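Local coordinates for ThiJ/pfpI family protein (Bacillus anthracis, PDB 3EFE), which is of unknown precise function but belongs to the DJ-1/PfpI family of the class I glutamine amidotransferase-like clan, whose relatives include proteases and chaperones, at residues Y23-K35 with P169-F183. Numbering follows the deposited sequence.
Sequences YLIAELNSGRYFK and PLEFAMEVLKKIDVF
Helices 23-30 and 169-179 run side by side in roughly the same direction, their axes 9.2 Å apart at an angle of 36°, and they come nearest at Leu24 and Ala173. That approach is consistent with the small side chain of Ala173, and Leu24 enters as a knob into the hole formed by Phe172, Ala173, Val176 and Leu177. A chi1 of -174° turns CG of Leu24 away from its own backbone N and toward the other helix, where Leu24 CD2 lies 3.6 Å from Val176 CG2 and Leu24 CD1 meets Leu177 CD1. One turn on, Leu28 CD2 touches both Leu177 CD1 and Ile180 CD1. Tyr23 closes the other end, Leu170 CD2 standing almost exactly over its ring centre, 4.0 Å from the centroid, in a CH-pi contact; the Tyr23 ring also meets Trp19 of the second subunit, so this end of the contact lies at the subunit interface.

Beyond the helices the pairing continues through two loops. A Schellman motif ends helix 169-179 at Asp181, and Val182 O then accepts a hydrogen bond from Lys35 N (3.0 Å, 160° at the hydrogen). The Phe34 ring is sandwiched, with Gly31 CA over one face and Val182 CG2 over the other, 3.4 Å from Phe34 CE1. Phe183 packs one face against Leu177 CG and the other against Tyr33, whose CB makes a CH-pi contact. Lys35, extended beyond CG, brings NZ to Asp181 O at 3.0 Å and into a weaker salt bridge with Asp181 OD2, so its ammonium group clasps the turn through both backbone and side chain.

As in other three-layer alpha/beta folds, the helix pair lies against the central, mostly parallel sheet: Leu24 and Leu28 touch strand 77-80, Val176 bridges it to strand 107-111, and helix 185-197 packs on Leu170 and Leu177.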
ATOM      1  N   TYR D  23       0.316   2.777  -3.722  1.00 31.98           N
ATOM      2  CA  TYR D  23       0.260   4.098  -4.328  1.00 31.38           C
ATOM      3  C   TYR D  23       0.395   4.048  -5.846  1.00 31.53           C
ATOM      4  O   TYR D  23      -0.425   4.630  -6.597  1.00 32.54           O
ATOM      5  CB  TYR D  23       1.407   4.944  -3.787  1.00 31.23           C
ATOM      6  CG  TYR D  23       1.352   5.419  -2.302  1.00 31.63           C
ATOM      7  CD1 TYR D  23       0.336   6.235  -1.857  1.00 29.59           C
ATOM      8  CD2 TYR D  23       2.369   5.086  -1.397  1.00 30.57           C
ATOM      9  CE1 TYR D  23       0.309   6.696  -0.593  1.00 30.47           C
ATOM     10  CE2 TYR D  23       2.335   5.520  -0.068  1.00 28.45           C
ATOM     11  CZ  TYR D  23       1.304   6.336   0.311  1.00 34.67           C
ATOM     12  OH  TYR D  23       1.218   6.818   1.590  1.00 34.80           O
ATOM     13  N   LEU D  24       1.440   3.382  -6.315  1.00 30.97           N
ATOM     14  CA  LEU D  24       1.708   3.393  -7.742  1.00 31.31           C
ATOM     15  C   LEU D  24       0.585   2.761  -8.540  1.00 30.90           C
ATOM     16  O   LEU D  24       0.052   3.355  -9.452  1.00 31.11           O
ATOM     17  CB  LEU D  24       3.056   2.702  -8.042  1.00 31.60           C
ATOM     18  CG  LEU D  24       3.573   2.738  -9.480  1.00 31.28           C
ATOM     19  CD1 LEU D  24       3.509   4.231 -10.127  1.00 30.36           C
ATOM     20  CD2 LEU D  24       4.961   2.143  -9.539  1.00 29.70           C
ATOM     21  N   ILE D  25       0.217   1.543  -8.187  1.00 31.50           N
ATOM     22  CA  ILE D  25      -0.775   0.821  -8.959  1.00 31.31           C
ATOM     23  C   ILE D  25      -2.219   1.432  -8.944  1.00 31.70           C
ATOM     24  O   ILE D  25      -2.965   1.359  -9.927  1.00 30.70           O
ATOM     25  CB  ILE D  25      -0.740  -0.724  -8.651  1.00 31.62           C
ATOM     26  CG1 ILE D  25      -1.188  -1.042  -7.226  1.00 30.56           C
ATOM     27  CG2 ILE D  25       0.568  -1.276  -9.078  1.00 30.65           C
ATOM     28  CD1 ILE D  25      -1.776  -2.454  -7.069  1.00 30.30           C
ATOM     29  N   ALA D  26      -2.579   2.040  -7.809  1.00 31.59           N
ATOM     30  CA  ALA D  26      -3.861   2.682  -7.624  1.00 29.91           C
ATOM     31  C   ALA D  26      -3.960   3.919  -8.485  1.00 29.61           C
ATOM     32  O   ALA D  26      -4.992   4.256  -9.064  1.00 31.82           O
ATOM     33  CB  ALA D  26      -4.033   2.997  -6.123  1.00 28.54           C
ATOM     34  N   GLU D  27      -2.896   4.662  -8.595  1.00 31.18           N
ATOM     35  CA  GLU D  27      -2.947   5.909  -9.381  1.00 31.17           C
ATOM     36  C   GLU D  27      -2.976   5.626 -10.900  1.00 30.78           C
ATOM     37  O   GLU D  27      -3.640   6.318 -11.672  1.00 32.75           O
ATOM     38  CB  GLU D  27      -1.735   6.781  -9.040  1.00 31.66           C
ATOM     39  CG  GLU D  27      -1.752   7.379  -7.663  1.00 35.15           C
ATOM     40  CD  GLU D  27      -3.005   8.185  -7.344  1.00 32.57           C
ATOM     41  OE1 GLU D  27      -3.827   8.440  -8.249  1.00 42.89           O
ATOM     42  OE2 GLU D  27      -3.161   8.582  -6.176  1.00 32.98           O
ATOM     43  N   LEU D  28      -2.232   4.607 -11.288  1.00 30.36           N
ATOM     44  CA  LEU D  28      -2.141   4.119 -12.646  1.00 30.62           C
ATOM     45  C   LEU D  28      -3.442   3.493 -13.097  1.00 29.94           C
ATOM     46  O   LEU D  28      -4.069   3.939 -14.019  1.00 28.20           O
ATOM     47  CB  LEU D  28      -0.993   3.096 -12.755  1.00 30.28           C
ATOM     48  CG  LEU D  28       0.387   3.756 -12.791  1.00 31.34           C
ATOM     49  CD1 LEU D  28       1.413   2.690 -12.762  1.00 29.30           C
ATOM     50  CD2 LEU D  28       0.507   4.681 -14.036  1.00 33.95           C
ATOM     51  N   ASN D  29      -3.876   2.490 -12.369  1.00 30.65           N
ATOM     52  CA  ASN D  29      -5.072   1.775 -12.784  1.00 31.28           C
ATOM     53  C   ASN D  29      -6.345   2.680 -12.772  1.00 30.83           C
ATOM     54  O   ASN D  29      -7.241   2.522 -13.584  1.00 30.79           O
ATOM     55  CB  ASN D  29      -5.188   0.469 -11.959  1.00 29.74           C
ATOM     56  CG  ASN D  29      -6.216  -0.475 -12.479  1.00 31.09           C
ATOM     57  OD1 ASN D  29      -7.287  -0.676 -11.878  1.00 28.65           O
ATOM     58  ND2 ASN D  29      -5.886  -1.129 -13.557  1.00 32.82           N
ATOM     59  N   SER D  30      -6.442   3.624 -11.844  1.00 31.51           N
ATOM     60  CA  SER D  30      -7.574   4.537 -11.865  1.00 30.67           C
ATOM     61  C   SER D  30      -7.475   5.698 -12.884  1.00 31.47           C
ATOM     62  O   SER D  30      -8.518   6.186 -13.351  1.00 32.96           O
ATOM     63  CB  SER D  30      -7.796   5.153 -10.471  1.00 31.72           C
ATOM     64  OG  SER D  30      -6.749   5.999 -10.115  1.00 29.18           O
ATOM     65  N   GLY D  31      -6.259   6.188 -13.127  1.00 30.11           N
ATOM     66  CA  GLY D  31      -6.024   7.317 -13.934  1.00 28.88           C
ATOM     67  C   GLY D  31      -6.583   8.582 -13.353  1.00 29.18           C
ATOM     68  O   GLY D  31      -6.655   9.641 -14.075  1.00 30.31           O
ATOM     69  N   ARG D  32      -7.041   8.543 -12.108  1.00 27.40           N
ATOM     70  CA  ARG D  32      -7.803   9.709 -11.618  1.00 27.97           C
ATOM     71  C   ARG D  32      -7.074  11.054 -11.653  1.00 28.25           C
ATOM     72  O   ARG D  32      -7.697  12.061 -11.744  1.00 29.85           O
ATOM     73  CB  ARG D  32      -8.279   9.481 -10.200  1.00 28.21           C
ATOM     74  CG  ARG D  32      -7.165   9.137  -9.254  1.00 28.39           C
ATOM     75  CD  ARG D  32      -7.644   8.873  -7.897  1.00 28.65           C
ATOM     76  NE  ARG D  32      -6.513   8.753  -6.989  1.00 27.08           N
ATOM     77  CZ  ARG D  32      -6.611   8.815  -5.650  1.00 30.10           C
ATOM     78  NH1 ARG D  32      -7.769   8.902  -5.042  1.00 32.88           N
ATOM     79  NH2 ARG D  32      -5.543   8.758  -4.900  1.00 29.40           N
ATOM     80  N   TYR D  33      -5.753  11.094 -11.587  1.00 28.89           N
ATOM     81  CA  TYR D  33      -5.046  12.345 -11.582  1.00 28.87           C
ATOM     82  C   TYR D  33      -4.170  12.513 -12.806  1.00 29.68           C
ATOM     83  O   TYR D  33      -3.310  13.365 -12.807  1.00 29.52           O
ATOM     84  CB  TYR D  33      -4.157  12.435 -10.350  1.00 29.84           C
ATOM     85  CG  TYR D  33      -4.854  12.394  -9.018  1.00 29.23           C
ATOM     86  CD1 TYR D  33      -6.180  12.794  -8.887  1.00 30.46           C
ATOM     87  CD2 TYR D  33      -4.199  11.892  -7.898  1.00 29.61           C
ATOM     88  CE1 TYR D  33      -6.787  12.772  -7.682  1.00 28.29           C
ATOM     89  CE2 TYR D  33      -4.797  11.874  -6.694  1.00 27.17           C
ATOM     90  CZ  TYR D  33      -6.097  12.343  -6.601  1.00 30.70           C
ATOM     91  OH  TYR D  33      -6.772  12.315  -5.418  1.00 34.98           O
ATOM     92  N   PHE D  34      -4.392  11.686 -13.830  1.00 30.89           N
ATOM     93  CA  PHE D  34      -3.754  11.824 -15.112  1.00 31.72           C
ATOM     94  C   PHE D  34      -4.047  13.164 -15.689  1.00 32.23           C
ATOM     95  O   PHE D  34      -5.039  13.827 -15.328  1.00 34.73           O
ATOM     96  CB  PHE D  34      -4.227  10.737 -16.094  1.00 30.98           C
ATOM     97  CG  PHE D  34      -3.556   9.367 -15.856  1.00 33.04           C
ATOM     98  CD1 PHE D  34      -3.542   8.383 -16.839  1.00 32.07           C
ATOM     99  CD2 PHE D  34      -2.923   9.072 -14.668  1.00 33.79           C
ATOM    100  CE1 PHE D  34      -2.953   7.168 -16.630  1.00 30.60           C
ATOM    101  CE2 PHE D  34      -2.330   7.837 -14.468  1.00 31.08           C
ATOM    102  CZ  PHE D  34      -2.356   6.903 -15.450  1.00 30.53           C
ATOM    103  N   LYS D  35      -3.190  13.557 -16.622  1.00 33.32           N
ATOM    104  CA  LYS D  35      -3.352  14.797 -17.395  1.00 34.08           C
ATOM    105  C   LYS D  35      -4.468  14.602 -18.368  1.00 35.41           C
ATOM    106  O   LYS D  35      -4.981  13.461 -18.516  1.00 36.58           O
ATOM    107  CB  LYS D  35      -2.074  15.177 -18.156  1.00 34.60           C
ATOM    108  CG  LYS D  35      -1.648  14.272 -19.272  1.00 33.67           C
ATOM    109  CD  LYS D  35      -0.182  14.490 -19.498  1.00 35.91           C
ATOM    110  CE  LYS D  35       0.423  13.471 -20.497  1.00 39.82           C
ATOM    111  NZ  LYS D  35       1.805  13.848 -20.989  1.00 41.06           N
ATOM    112  N   PRO D 169       7.896   4.058  -0.648  1.00 35.37           N
ATOM    113  CA  PRO D 169       6.914   3.826  -1.732  1.00 33.84           C
ATOM    114  C   PRO D 169       6.328   5.059  -2.461  1.00 34.07           C
ATOM    115  O   PRO D 169       5.949   4.955  -3.648  1.00 33.34           O
ATOM    116  CB  PRO D 169       5.823   3.013  -1.052  1.00 33.94           C
ATOM    117  CG  PRO D 169       6.042   3.135   0.402  1.00 34.58           C
ATOM    118  CD  PRO D 169       7.387   3.630   0.671  1.00 35.19           C
ATOM    119  N   LEU D 170       6.216   6.205  -1.781  1.00 34.08           N
ATOM    120  CA  LEU D 170       5.686   7.450  -2.398  1.00 32.87           C
ATOM    121  C   LEU D 170       6.664   7.996  -3.362  1.00 33.14           C
ATOM    122  O   LEU D 170       6.273   8.483  -4.452  1.00 34.26           O
ATOM    123  CB  LEU D 170       5.520   8.553  -1.374  1.00 33.32           C
ATOM    124  CG  LEU D 170       4.193   9.114  -0.875  1.00 37.89           C
ATOM    125  CD1 LEU D 170       4.408  10.461  -0.083  1.00 37.42           C
ATOM    126  CD2 LEU D 170       3.197   9.275  -2.041  1.00 32.86           C
ATOM    127  N   GLU D 171       7.933   8.039  -2.924  1.00 31.84           N
ATOM    128  CA  GLU D 171       9.039   8.459  -3.772  1.00 32.46           C
ATOM    129  C   GLU D 171       9.197   7.535  -5.002  1.00 31.89           C
ATOM    130  O   GLU D 171       9.432   8.017  -6.124  1.00 31.58           O
ATOM    131  CB  GLU D 171      10.393   8.465  -2.981  1.00 32.65           C
ATOM    132  CG  GLU D 171      10.553   9.608  -2.085  1.00 32.53           C
ATOM    133  CD  GLU D 171       9.732   9.493  -0.810  1.00 39.34           C
ATOM    134  OE1 GLU D 171       9.238   8.361  -0.411  1.00 38.74           O
ATOM    135  OE2 GLU D 171       9.621  10.585  -0.189  1.00 39.35           O
ATOM    136  N   PHE D 172       9.146   6.221  -4.745  1.00 31.13           N
ATOM    137  CA  PHE D 172       9.101   5.205  -5.789  1.00 31.65           C
ATOM    138  C   PHE D 172       7.989   5.513  -6.793  1.00 32.16           C
ATOM    139  O   PHE D 172       8.232   5.547  -7.994  1.00 33.68           O
ATOM    140  CB  PHE D 172       8.943   3.831  -5.164  1.00 30.23           C
ATOM    141  CG  PHE D 172       8.883   2.654  -6.162  1.00 30.21           C
ATOM    142  CD1 PHE D 172       9.956   2.379  -7.021  1.00 28.59           C
ATOM    143  CD2 PHE D 172       7.777   1.827  -6.211  1.00 27.88           C
ATOM    144  CE1 PHE D 172       9.910   1.296  -7.861  1.00 28.44           C
ATOM    145  CE2 PHE D 172       7.715   0.761  -7.105  1.00 28.81           C
ATOM    146  CZ  PHE D 172       8.810   0.451  -7.871  1.00 28.25           C
ATOM    147  N   ALA D 173       6.793   5.756  -6.298  1.00 33.66           N
ATOM    148  CA  ALA D 173       5.580   5.981  -7.136  1.00 34.03           C
ATOM    149  C   ALA D 173       5.728   7.273  -7.933  1.00 35.21           C
ATOM    150  O   ALA D 173       5.403   7.339  -9.102  1.00 34.80           O
ATOM    151  CB  ALA D 173       4.305   6.012  -6.253  1.00 32.58           C
ATOM    152  N   MET D 174       6.278   8.282  -7.277  1.00 36.71           N
ATOM    153  CA  MET D 174       6.530   9.559  -7.875  1.00 36.23           C
ATOM    154  C   MET D 174       7.483   9.488  -9.031  1.00 36.15           C
ATOM    155  O   MET D 174       7.252  10.098 -10.050  1.00 36.19           O
ATOM    156  CB  MET D 174       7.038  10.543  -6.808  1.00 35.76           C
ATOM    157  CG  MET D 174       6.969  12.034  -7.260  1.00 39.04           C
ATOM    158  SD  MET D 174       8.583  12.738  -7.409  1.00 41.50           S
ATOM    159  CE  MET D 174       9.353  11.820  -8.685  1.00 39.91           C
ATOM    160  N   GLU D 175       8.579   8.766  -8.872  1.00 36.41           N
ATOM    161  CA  GLU D 175       9.569   8.609  -9.929  1.00 36.13           C
ATOM    162  C   GLU D 175       9.030   7.799 -11.077  1.00 35.11           C
ATOM    163  O   GLU D 175       9.314   8.133 -12.206  1.00 36.30           O
ATOM    164  CB  GLU D 175      10.892   7.912  -9.386  1.00 38.21           C
ATOM    165  CG  GLU D 175      11.735   8.721  -8.340  1.00 38.60           C
ATOM    166  CD  GLU D 175      12.322  10.000  -8.904  1.00 43.49           C
ATOM    167  OE1 GLU D 175      12.234  10.203 -10.144  1.00 47.31           O
ATOM    168  OE2 GLU D 175      12.833  10.827  -8.098  1.00 46.55           O
ATOM    169  N   VAL D 176       8.272   6.731 -10.827  1.00 34.45           N
ATOM    170  CA  VAL D 176       7.691   5.957 -11.939  1.00 33.99           C
ATOM    171  C   VAL D 176       6.725   6.815 -12.701  1.00 34.67           C
ATOM    172  O   VAL D 176       6.763   6.866 -13.935  1.00 35.87           O
ATOM    173  CB  VAL D 176       6.975   4.659 -11.489  1.00 33.22           C
ATOM    174  CG1 VAL D 176       6.321   3.936 -12.679  1.00 29.27           C
ATOM    175  CG2 VAL D 176       7.949   3.779 -10.848  1.00 27.86           C
ATOM    176  N   LEU D 177       5.906   7.543 -11.954  1.00 35.23           N
ATOM    177  CA  LEU D 177       4.812   8.349 -12.513  1.00 35.72           C
ATOM    178  C   LEU D 177       5.365   9.413 -13.456  1.00 37.18           C
ATOM    179  O   LEU D 177       4.819   9.637 -14.524  1.00 38.82           O
ATOM    180  CB  LEU D 177       3.986   8.980 -11.386  1.00 34.90           C
ATOM    181  CG  LEU D 177       2.608   8.409 -10.952  1.00 34.73           C
ATOM    182  CD1 LEU D 177       2.103   7.129 -11.637  1.00 30.20           C
ATOM    183  CD2 LEU D 177       2.459   8.339  -9.462  1.00 32.64           C
ATOM    184  N   LYS D 178       6.453  10.042 -13.015  1.00 38.61           N
ATOM    185  CA  LYS D 178       7.206  11.013 -13.741  1.00 39.25           C
ATOM    186  C   LYS D 178       7.892  10.405 -14.950  1.00 40.08           C
ATOM    187  O   LYS D 178       7.802  10.942 -15.992  1.00 40.36           O
ATOM    188  CB  LYS D 178       8.248  11.591 -12.822  1.00 40.19           C
ATOM    189  CG  LYS D 178       9.014  12.784 -13.339  1.00 39.28           C
ATOM    190  CD  LYS D 178       9.741  13.308 -12.092  1.00 42.09           C
ATOM    191  CE  LYS D 178      10.596  14.516 -12.343  1.00 47.23           C
ATOM    192  NZ  LYS D 178      11.856  14.129 -13.138  1.00 53.31           N
ATOM    193  N   LYS D 179       8.560   9.274 -14.815  1.00 40.72           N
ATOM    194  CA  LYS D 179       9.212   8.652 -15.975  1.00 40.34           C
ATOM    195  C   LYS D 179       8.207   8.431 -17.088  1.00 40.16           C
ATOM    196  O   LYS D 179       8.495   8.763 -18.186  1.00 39.84           O
ATOM    197  CB  LYS D 179       9.918   7.309 -15.585  1.00 40.66           C
ATOM    198  CG  LYS D 179      10.704   6.556 -16.702  1.00 41.08           C
ATOM    199  CD  LYS D 179      11.965   7.323 -17.195  1.00 44.71           C
ATOM    200  CE  LYS D 179      12.196   7.252 -18.809  1.00 47.30           C
ATOM    201  NZ  LYS D 179      13.410   8.096 -19.416  1.00 47.37           N
ATOM    202  N   ILE D 180       7.035   7.845 -16.807  1.00 40.89           N
ATOM    203  CA  ILE D 180       6.040   7.538 -17.858  1.00 40.36           C
ATOM    204  C   ILE D 180       5.128   8.698 -18.313  1.00 40.07           C
ATOM    205  O   ILE D 180       4.278   8.535 -19.226  1.00 40.02           O
ATOM    206  CB  ILE D 180       5.202   6.280 -17.494  1.00 41.88           C
ATOM    207  CG1 ILE D 180       4.191   6.537 -16.356  1.00 41.74           C
ATOM    208  CG2 ILE D 180       6.150   5.078 -17.106  1.00 43.56           C
ATOM    209  CD1 ILE D 180       3.166   5.471 -16.278  1.00 39.69           C
ATOM    210  N   ASP D 181       5.297   9.851 -17.665  1.00 39.33           N
ATOM    211  CA  ASP D 181       4.732  11.138 -18.101  1.00 38.87           C
ATOM    212  C   ASP D 181       3.197  11.156 -18.243  1.00 38.44           C
ATOM    213  O   ASP D 181       2.613  11.528 -19.286  1.00 39.17           O
ATOM    214  CB  ASP D 181       5.402  11.596 -19.387  1.00 40.01           C
ATOM    215  CG  ASP D 181       5.266  13.103 -19.600  1.00 40.45           C
ATOM    216  OD1 ASP D 181       5.436  13.827 -18.592  1.00 44.40           O
ATOM    217  OD2 ASP D 181       5.000  13.545 -20.747  1.00 41.47           O
ATOM    218  N   VAL D 182       2.565  10.773 -17.141  1.00 36.83           N
ATOM    219  CA  VAL D 182       1.176  10.427 -17.060  1.00 35.61           C
ATOM    220  C   VAL D 182       0.391  11.521 -16.265  1.00 35.50           C
ATOM    221  O   VAL D 182      -0.765  11.756 -16.483  1.00 34.55           O
ATOM    222  CB  VAL D 182       1.175   9.013 -16.533  1.00 34.87           C
ATOM    223  CG1 VAL D 182       1.146   8.950 -14.989  1.00 32.97           C
ATOM    224  CG2 VAL D 182       0.220   8.162 -17.271  1.00 32.31           C
ATOM    225  N   PHE D 183       1.087  12.248 -15.410  1.00 36.21           N
ATOM    226  CA  PHE D 183       0.580  13.394 -14.684  1.00 36.26           C
ATOM    227  C   PHE D 183       1.289  14.567 -15.311  1.00 36.21           C
ATOM    228  O   PHE D 183       2.311  14.390 -15.925  1.00 35.68           O
ATOM    229  CB  PHE D 183       0.999  13.386 -13.179  1.00 34.90           C
ATOM    230  CG  PHE D 183       0.243  12.419 -12.274  1.00 34.04           C
ATOM    231  CD1 PHE D 183      -0.325  11.256 -12.733  1.00 32.94           C
ATOM    232  CD2 PHE D 183       0.197  12.661 -10.896  1.00 31.81           C
ATOM    233  CE1 PHE D 183      -0.946  10.377 -11.825  1.00 33.27           C
ATOM    234  CE2 PHE D 183      -0.419  11.813 -10.027  1.00 31.83           C
ATOM    235  CZ  PHE D 183      -0.997  10.684 -10.470  1.00 32.58           C
TER
HETATM  236  O   HOH W   1       4.191   2.766  -4.430  1.00 24.04           O